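Local coordinates for thioesterase domain-containing protein (Pseudomonas aeruginosa, PDB 1ZKI), which is a hotdog-fold thioesterase that probably hydrolyses acyl-CoA thioesters and assembles as a pair of identical subunits, at residues V60-A65 / C96-L101. Numbering follows the deposited sequence.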
ATOM      1  N   VAL A  60       0.982  10.329 -11.059  1.00 12.70           N
ATOM      2  CA  VAL A  60       2.124  10.785 -11.845  1.00 12.43           C
ATOM      3  C   VAL A  60       3.446  10.221 -11.321  1.00 11.85           C
ATOM      4  O   VAL A  60       4.275   9.759 -12.105  1.00 12.17           O
ATOM      5  CB  VAL A  60       2.150  12.316 -11.964  1.00 12.51           C
ATOM      6  CG1 VAL A  60       3.485  12.810 -12.525  1.00 14.55           C
ATOM      7  CG2 VAL A  60       0.953  12.788 -12.865  1.00 13.01           C
ATOM      8  N   THR A  61       3.639  10.277 -10.006  1.00 10.99           N
ATOM      9  CA  THR A  61       4.860   9.744  -9.390  1.00 10.75           C
ATOM     10  C   THR A  61       4.999   8.235  -9.647  1.00 10.72           C
ATOM     11  O   THR A  61       6.078   7.750  -9.963  1.00 10.18           O
ATOM     12  CB  THR A  61       4.897  10.019  -7.867  1.00 11.09           C
ATOM     13  OG1 THR A  61       4.580  11.398  -7.632  1.00 10.76           O
ATOM     14  CG2 THR A  61       6.306   9.743  -7.319  1.00 10.71           C
HETATM   15  N   MSE A  62       3.897   7.501  -9.496  1.00 11.37           N
HETATM   16  CA  MSE A  62       3.896   6.066  -9.795  1.00 13.22           C
HETATM   17  C   MSE A  62       4.253   5.788 -11.258  1.00 11.64           C
HETATM   18  O   MSE A  62       5.026   4.889 -11.530  1.00 11.90           O
HETATM   19  CB  MSE A  62       2.547   5.446  -9.440  1.00 11.62           C
HETATM   20  CG  MSE A  62       2.286   5.366  -7.955  1.00 11.03           C
HETATM   21 SE   MSE A  62       0.432   4.631  -7.793  1.00 23.81          SE
HETATM   22  CE  MSE A  62       0.545   4.034  -5.944  1.00 15.59           C
ATOM     23  N   GLY A  63       3.712   6.574 -12.194  1.00 11.72           N
ATOM     24  CA  GLY A  63       4.052   6.415 -13.613  1.00 11.59           C
ATOM     25  C   GLY A  63       5.543   6.604 -13.880  1.00 11.89           C
ATOM     26  O   GLY A  63       6.148   5.861 -14.663  1.00 12.28           O
ATOM     27  N   LEU A  64       6.124   7.610 -13.227  1.00 11.25           N
ATOM     28  CA  LEU A  64       7.545   7.914 -13.362  1.00 11.09           C
ATOM     29  C   LEU A  64       8.416   6.816 -12.747  1.00 11.39           C
ATOM     30  O   LEU A  64       9.460   6.464 -13.291  1.00 11.04           O
ATOM     31  CB  LEU A  64       7.838   9.282 -12.741  1.00 11.67           C
ATOM     32  CG  LEU A  64       7.375  10.498 -13.565  1.00 12.12           C
ATOM     33  CD1 LEU A  64       7.707  11.793 -12.791  1.00 13.22           C
ATOM     34  CD2 LEU A  64       8.021  10.509 -14.955  1.00 13.42           C
ATOM     35  N   ALA A  65       7.980   6.266 -11.609  1.00 11.37           N
ATOM     36  CA  ALA A  65       8.664   5.115 -11.017  1.00 11.55           C
ATOM     37  C   ALA A  65       8.647   3.935 -11.985  1.00 12.56           C
ATOM     38  O   ALA A  65       9.667   3.286 -12.179  1.00 12.17           O
ATOM     39  CB  ALA A  65       8.028   4.723  -9.671  1.00 11.12           C
ATOM     40  N   CYS A  96       5.800  13.334  -3.001  1.00 11.03           N
ATOM     41  CA  CYS A  96       5.384  11.952  -3.203  1.00 11.07           C
ATOM     42  C   CYS A  96       6.591  11.136  -3.628  1.00 11.33           C
ATOM     43  O   CYS A  96       7.336  11.536  -4.536  1.00 10.79           O
ATOM     44  CB  CYS A  96       4.295  11.876  -4.253  1.00 11.23           C
ATOM     45  SG  CYS A  96       3.745  10.157  -4.555  1.00 13.66           S
ATOM     46  N   VAL A  97       6.801  10.008  -2.951  1.00 11.56           N
ATOM     47  CA  VAL A  97       7.807   9.035  -3.376  1.00 11.50           C
ATOM     48  C   VAL A  97       7.084   7.736  -3.727  1.00 11.99           C
ATOM     49  O   VAL A  97       6.302   7.218  -2.913  1.00 12.05           O
ATOM     50  CB  VAL A  97       8.863   8.782  -2.276  1.00 11.61           C
ATOM     51  CG1 VAL A  97       9.858   7.705  -2.729  1.00 13.16           C
ATOM     52  CG2 VAL A  97       9.578  10.094  -1.933  1.00 12.21           C
ATOM     53  N   ALA A  98       7.330   7.234  -4.938  1.00 11.58           N
ATOM     54  CA  ALA A  98       6.722   5.997  -5.396  1.00 12.26           C
ATOM     55  C   ALA A  98       7.827   4.980  -5.662  1.00 12.89           C
ATOM     56  O   ALA A  98       8.935   5.345  -6.076  1.00 13.05           O
ATOM     57  CB  ALA A  98       5.894   6.226  -6.659  1.00 11.93           C
ATOM     58  N   ARG A  99       7.510   3.708  -5.414  1.00 13.06           N
ATOM     59  CA  ARG A  99       8.472   2.629  -5.518  1.00 14.70           C
ATOM     60  C   ARG A  99       7.818   1.426  -6.180  1.00 13.08           C
ATOM     61  O   ARG A  99       6.780   0.948  -5.710  1.00 12.74           O
ATOM     62  CB  ARG A  99       8.942   2.253  -4.110  1.00 14.83           C
ATOM     63  CG  ARG A  99      10.080   1.261  -4.066  1.00 19.35           C
ATOM     64  CD  ARG A  99      10.563   1.083  -2.605  1.00 19.76           C
ATOM     65  NE  ARG A  99      10.955   2.377  -2.031  1.00 28.75           N
ATOM     66  CZ  ARG A  99      12.164   2.938  -2.144  1.00 31.47           C
ATOM     67  NH1 ARG A  99      13.149   2.323  -2.800  1.00 32.20           N
ATOM     68  NH2 ARG A  99      12.391   4.128  -1.591  1.00 32.83           N
ATOM     69  N   VAL A 100       8.419   0.945  -7.261  1.00 11.63           N
ATOM     70  CA  VAL A 100       7.973  -0.292  -7.900  1.00 11.27           C
ATOM     71  C   VAL A 100       8.270  -1.480  -6.966  1.00 11.36           C
ATOM     72  O   VAL A 100       9.429  -1.697  -6.550  1.00 10.41           O
ATOM     73  CB  VAL A 100       8.691  -0.506  -9.252  1.00 11.81           C
ATOM     74  CG1 VAL A 100       8.266  -1.814  -9.877  1.00 11.26           C
ATOM     75  CG2 VAL A 100       8.408   0.684 -10.215  1.00 11.84           C
ATOM     76  N   LEU A 101       7.225  -2.235  -6.637  1.00 10.57           N
ATOM     77  CA  LEU A 101       7.356  -3.414  -5.759  1.00 11.23           C
ATOM     78  C   LEU A 101       7.551  -4.689  -6.566  1.00 11.47           C
ATOM     79  O   LEU A 101       8.127  -5.669  -6.075  1.00 10.62           O
ATOM     80  CB  LEU A 101       6.096  -3.588  -4.913  1.00 11.37           C
ATOM     81  CG  LEU A 101       5.808  -2.442  -3.940  1.00 11.86           C
ATOM     82  CD1 LEU A 101       4.532  -2.677  -3.144  1.00 14.04           C
ATOM     83  CD2 LEU A 101       6.978  -2.217  -3.017  1.00 15.29           C
TER
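Thr61 and Ala98 meet at the middle of this helix-on-sheet contact, with Thr61 CG2 3.6 Å from Ala98 CB. Thr61 CG2 also lies 3.5 Å from Cys96 O. Its CG2 is anti to the backbone N (chi1 -48°, measured to OG1), which puts the methyl over the strand and OG1 beside Cys96. There Thr61 OG1 packs 3.4 Å from Cys96 SG. The hydroxyl is hydrogen-bonded to Leu57 O, one turn back in its own helix, so this buried polar group is satisfied without the strand. Ala98 CB also sits 3.9 Å from Met62 CG and 4.0 Å from Ala65 CB. Three helix residues close round one small methyl. The axes of helix segment 60-65 and strand segment 96-100 approach to 7.2 Å, consistent with the small side chains between them, and their N-to-C directions differ by 40°. Further on, Val100 CG2 touches Ala65 O at 3.5 Å. No hydrogen bond links the two segments; the contact is close van der Waals packing. Strand 93-103 is held between strands 31-37 and 107-116, through backbone bonds such as Ala98 with Ala32 and Val97 with Glu113. Thr61 and Leu64 reach Val34 on one neighbour, and Met62 reaches Val110 and Ala112 on the other. This is the hotdog arrangement, in which the curved antiparallel sheet wraps the long central helix 51-70.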